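Lmo0135 protein (Listeria monocytogenes EGD-e, PDB 5ISU) is the substrate-binding protein CtaP of an ABC transporter, a family 5 solute-binding protein that probably takes part in peptide uptake. Local coordinates at residues Asp27-Asn32 against Ala36-Thr41; Gln322-Ala327 against Tyr364-Val369. One frame throughout, in Å; residues are numbered along the deposited sequence.

In the fold
From the N terminus, the chain leaves strand 19-24, an edge strand of a four-stranded mixed sheet, and runs through the loop that closes on itself in interaction 1: residues 27-32 fold back over the N-terminal end of helix 39-48 with three residues between the segments. Much later, interaction 2 closes a far longer loop of 36 residues, which holds the rest of helix 324-334, strand 341-347 and most of helix 351-365, by setting the start of helix 324-334 against the end of helix 351-365. The two closures follow one another without nesting or crossing. Interactions 1 and 2 lie on opposite sides of the chain's centre, their centres about 44 Å apart, and do not touch.

Interaction 1: residues Asp27-Asn32 against Ala36-Thr41; sequences DPEVIN and ASDRVT
Pro28 and Thr41 bring the two segments within 4.6 Å between their CA atoms, where the irregular chain 27-32 passes the first turn of helix 39-48. The arrangement is an N-capped helix start with a loop tied to it: Asp38 is the N-cap, and an inverse gamma turn centred on Ile31 leads to Asn32, whose O accepts from Ala36 N.

Thr41 does two jobs from within the helix. Its OG1 receives Glu29 N at 2.8 Å in a nearly straight bond (172°), and the same hydroxyl donates to the syn lone pair of Asp38 OD1. Threonine suits this place because its hydroxyl accepts and donates while its methyl packs: with OG1 beside the backbone N (chi1 -53°) and CG2 anti to it, Thr41 CG2 lies 3.3 Å from Val30 O. Asp38 OD2 takes Thr41 N from above the carboxylate plane, completing the cap. Val40 CG1 packs against the Pro28 ring, 4.1 Å from Pro28 CB, and Asp27 turns its OD2 to Gly188 N and Tyr185 OH.

The extended Glu29 chain lays its carboxylate over that of Asp38, the planes only 14° apart. Such neighbouring negative charges would tend to raise a pKa, though the Thr41 bonds probably offset part of the cost at Asp38. A water bridges the two segments, donating to Glu29 OE1 at 3.0 Å and meeting Ser37 OG at 2.7 Å.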
# COMPACT_ATOMS: atom_id res chain seq x y z
N ASP A 27 7.88 -14.82 7.51
CA ASP A 27 7.03 -15.91 7.03
C ASP A 27 5.74 -15.36 6.48
O ASP A 27 5.21 -14.38 7.01
CB ASP A 27 6.65 -16.92 8.13
CG ASP A 27 7.81 -17.80 8.57
OD1 ASP A 27 8.60 -17.38 9.46
OD2 ASP A 27 7.86 -18.96 8.10
N PRO A 28 5.21 -16.00 5.43
CA PRO A 28 3.93 -15.53 4.95
C PRO A 28 2.82 -15.98 5.90
O PRO A 28 3.06 -16.80 6.78
CB PRO A 28 3.79 -16.25 3.61
CG PRO A 28 4.49 -17.56 3.84
CD PRO A 28 5.61 -17.27 4.80
N GLU A 29 1.64 -15.40 5.74
CA GLU A 29 0.47 -15.79 6.54
C GLU A 29 -0.38 -16.66 5.59
O GLU A 29 0.18 -17.48 4.88
CB GLU A 29 -0.25 -14.56 7.10
CG GLU A 29 0.63 -13.73 8.04
CD GLU A 29 -0.06 -12.48 8.57
OE1 GLU A 29 -1.31 -12.47 8.70
OE2 GLU A 29 0.65 -11.50 8.89
N VAL A 30 -1.70 -16.48 5.54
CA VAL A 30 -2.52 -17.30 4.66
C VAL A 30 -2.44 -16.82 3.20
O VAL A 30 -2.87 -15.71 2.88
CB VAL A 30 -3.98 -17.29 5.14
CG1 VAL A 30 -4.83 -18.21 4.28
CG2 VAL A 30 -4.05 -17.72 6.61
N ILE A 31 -1.90 -17.66 2.31
CA ILE A 31 -1.76 -17.30 0.89
C ILE A 31 -3.10 -17.49 0.16
O ILE A 31 -3.33 -18.51 -0.52
CB ILE A 31 -0.62 -18.10 0.21
CG1 ILE A 31 0.65 -18.03 1.09
CG2 ILE A 31 -0.36 -17.54 -1.19
CD1 ILE A 31 1.81 -18.85 0.59
N ASN A 32 -3.96 -16.49 0.30
CA ASN A 32 -5.30 -16.50 -0.26
C ASN A 32 -5.70 -15.02 -0.41
O ASN A 32 -5.75 -14.29 0.58
CB ASN A 32 -6.26 -17.26 0.68
CG ASN A 32 -7.65 -17.46 0.09
OD1 ASN A 32 -8.30 -16.52 -0.38
ND2 ASN A 32 -8.13 -18.68 0.14
N ALA A 36 -5.13 -11.96 2.19
CA ALA A 36 -3.75 -11.43 2.18
C ALA A 36 -3.67 -9.92 2.38
O ALA A 36 -4.31 -9.18 1.66
CB ALA A 36 -3.04 -11.82 0.89
N SER A 37 -2.90 -9.48 3.38
CA SER A 37 -2.71 -8.05 3.65
C SER A 37 -1.26 -7.64 4.02
O SER A 37 -0.91 -6.49 3.86
CB SER A 37 -3.70 -7.55 4.73
OG SER A 37 -3.54 -8.27 5.94
N ASP A 38 -0.43 -8.57 4.51
CA ASP A 38 0.96 -8.22 4.87
C ASP A 38 1.89 -8.26 3.61
O ASP A 38 1.55 -8.85 2.60
CB ASP A 38 1.50 -9.14 5.96
CG ASP A 38 1.63 -10.59 5.50
OD1 ASP A 38 0.58 -11.17 5.13
OD2 ASP A 38 2.77 -11.14 5.50
N ARG A 39 3.06 -7.64 3.72
CA ARG A 39 4.01 -7.53 2.60
C ARG A 39 4.50 -8.86 2.05
O ARG A 39 4.51 -9.06 0.82
CB ARG A 39 5.19 -6.60 2.98
CG ARG A 39 6.40 -6.64 2.05
CD ARG A 39 7.40 -5.50 2.28
NE ARG A 39 7.07 -4.27 1.54
CZ ARG A 39 6.39 -3.21 2.00
NH1 ARG A 39 6.17 -2.18 1.19
NH2 ARG A 39 5.92 -3.16 3.25
N VAL A 40 4.83 -9.81 2.93
CA VAL A 40 5.36 -11.09 2.47
C VAL A 40 4.31 -11.93 1.77
O VAL A 40 4.57 -12.48 0.69
CB VAL A 40 6.01 -11.88 3.61
CG1 VAL A 40 6.53 -13.23 3.09
CG2 VAL A 40 7.14 -11.07 4.22
N THR A 41 3.12 -12.01 2.35
CA THR A 41 2.06 -12.81 1.76
C THR A 41 1.65 -12.25 0.40
O THR A 41 1.41 -13.01 -0.55
CB THR A 41 0.80 -12.89 2.67
OG1 THR A 41 1.17 -13.31 3.98
CG2 THR A 41 -0.20 -13.86 2.13
O HOH W 1 -2.87 -10.06 7.82

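Interaction 2: residues Gln322-Ala327 against Tyr364-Val369; sequences QDIAKA and YKEIGV
Ile324 and Ile367 meet methyl to methyl, CG2 to CG2 at 3.8 Å, their side chains slanting past each other where the first turn of helix 324-334 faces the end of helix 351-365. Their CA atoms, 6.6 Å apart, are the closest CA pair between the segments. Both CB atoms point into the contact, and beta-branching lets the two residues meet through CG2 while the longer arm of Ile324 goes to Glu366. In Ile367 the CG1 arm sits between the backbone N and the carbonyl carbon (chi1 66°), which leaves CG2 directed across the interface. That methyl also receives Ala327 CB at 3.8 Å, so it touches residues one helical turn apart; alanine is small enough to let the chains come together there.

With Ile324 CG1 anti to the carbonyl carbon, CD1 comes to 3.5 Å from Glu366 OE2, and the extended glutamate chain crosses the isoleucine at about a right angle. The aliphatic tip thus meets a carboxylate at the exposed border of the contact, while Ile367 and Ala327 are buried, Ala282 touching the former and Tyr281 the latter.

Each helix end has its own cap. At the start it is the Asp323 side chain, whose OD1 accepts from Lys326 N at 3.0 Å. At the other end a Schellman motif, with Gly368 at C-prime where positive phi favours glycine, pairs Val369 N with Tyr364 O and Gly368 N with Lys365 O. Ile367 N also reaches Tyr364 O, from the opposite face of its plane to Val369 N.

Between the segments there are apolar side-chain contacts and the Glu366 carboxylate against Ile324 CD1, without a hydrogen bond, so cohesion here comes from shape and burial of methyl groups rather than from directional bonds.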
# COMPACT_ATOMS: atom_id res chain seq x y z
N GLN A 322 9.20 26.54 4.75
CA GLN A 322 9.94 27.01 5.94
C GLN A 322 10.00 28.53 6.11
O GLN A 322 10.47 29.25 5.23
CB GLN A 322 11.35 26.43 6.00
CG GLN A 322 11.95 26.40 7.40
CD GLN A 322 13.36 25.82 7.41
OE1 GLN A 322 14.25 26.29 6.71
NE2 GLN A 322 13.58 24.80 8.24
N ASP A 323 9.47 28.99 7.25
CA ASP A 323 9.47 30.40 7.66
C ASP A 323 9.47 30.39 9.19
O ASP A 323 8.42 30.40 9.84
CB ASP A 323 8.26 31.13 7.09
CG ASP A 323 8.36 32.64 7.23
OD1 ASP A 323 9.09 33.17 8.11
OD2 ASP A 323 7.66 33.32 6.44
N ILE A 324 10.67 30.33 9.75
CA ILE A 324 10.85 30.30 11.19
C ILE A 324 10.32 31.59 11.85
O ILE A 324 9.72 31.53 12.92
CB ILE A 324 12.32 29.98 11.54
CG1 ILE A 324 12.60 28.51 11.17
CG2 ILE A 324 12.61 30.21 13.02
CD1 ILE A 324 14.07 28.12 11.16
N ALA A 325 10.51 32.73 11.19
CA ALA A 325 10.01 34.00 11.74
C ALA A 325 8.48 33.97 11.86
O ALA A 325 7.92 34.36 12.90
CB ALA A 325 10.47 35.19 10.91
N LYS A 326 7.80 33.49 10.82
CA LYS A 326 6.34 33.41 10.83
C LYS A 326 5.89 32.35 11.83
O LYS A 326 4.84 32.49 12.45
CB LYS A 326 5.77 33.11 9.46
CG LYS A 326 4.25 33.15 9.42
CD LYS A 326 3.72 32.95 8.02
CE LYS A 326 2.21 33.14 7.97
NZ LYS A 326 1.66 32.94 6.60
N ALA A 327 6.69 31.30 11.97
CA ALA A 327 6.38 30.24 12.93
C ALA A 327 6.37 30.81 14.34
O ALA A 327 5.52 30.44 15.13
CB ALA A 327 7.38 29.11 12.84
N TYR A 364 11.86 22.64 16.31
CA TYR A 364 10.92 23.20 17.27
C TYR A 364 11.66 23.97 18.36
O TYR A 364 11.17 25.01 18.81
CB TYR A 364 9.93 22.16 17.82
CG TYR A 364 9.06 21.51 16.74
CD1 TYR A 364 8.70 22.20 15.56
CD2 TYR A 364 8.50 20.26 16.94
CE1 TYR A 364 7.90 21.61 14.60
CE2 TYR A 364 7.67 19.68 15.98
CZ TYR A 364 7.38 20.36 14.82
OH TYR A 364 6.56 19.78 13.88
N LYS A 365 12.83 23.49 18.77
CA LYS A 365 13.63 24.25 19.73
C LYS A 365 13.82 25.69 19.26
O LYS A 365 13.62 26.62 20.04
CB LYS A 365 15.02 23.64 19.96
CG LYS A 365 15.09 22.53 21.00
CD LYS A 365 16.55 22.20 21.34
CE LYS A 365 16.63 21.13 22.42
NZ LYS A 365 18.04 20.81 22.80
N GLU A 366 14.16 25.85 17.98
CA GLU A 366 14.42 27.17 17.41
C GLU A 366 13.20 28.11 17.38
O GLU A 366 13.36 29.33 17.27
CB GLU A 366 15.04 27.03 16.01
CG GLU A 366 15.69 28.33 15.52
CD GLU A 366 16.42 28.17 14.20
OE1 GLU A 366 17.06 29.16 13.77
OE2 GLU A 366 16.36 27.08 13.60
N ILE A 367 11.98 27.57 17.47
CA ILE A 367 10.77 28.42 17.53
C ILE A 367 10.21 28.51 18.96
O ILE A 367 9.05 28.87 19.14
CB ILE A 367 9.65 28.03 16.51
CG1 ILE A 367 9.04 26.65 16.82
CG2 ILE A 367 10.20 28.06 15.09
CD1 ILE A 367 7.72 26.40 16.10
N GLY A 368 11.03 28.17 19.95
CA GLY A 368 10.63 28.24 21.36
C GLY A 368 9.76 27.11 21.88
O GLY A 368 9.15 27.25 22.95
N VAL A 369 9.68 26.00 21.14
CA VAL A 369 8.86 24.84 21.54
C VAL A 369 9.76 23.65 21.91
O VAL A 369 10.64 23.29 21.14
CB VAL A 369 7.89 24.40 20.40
CG1 VAL A 369 7.11 23.15 20.78
CG2 VAL A 369 6.95 25.54 20.03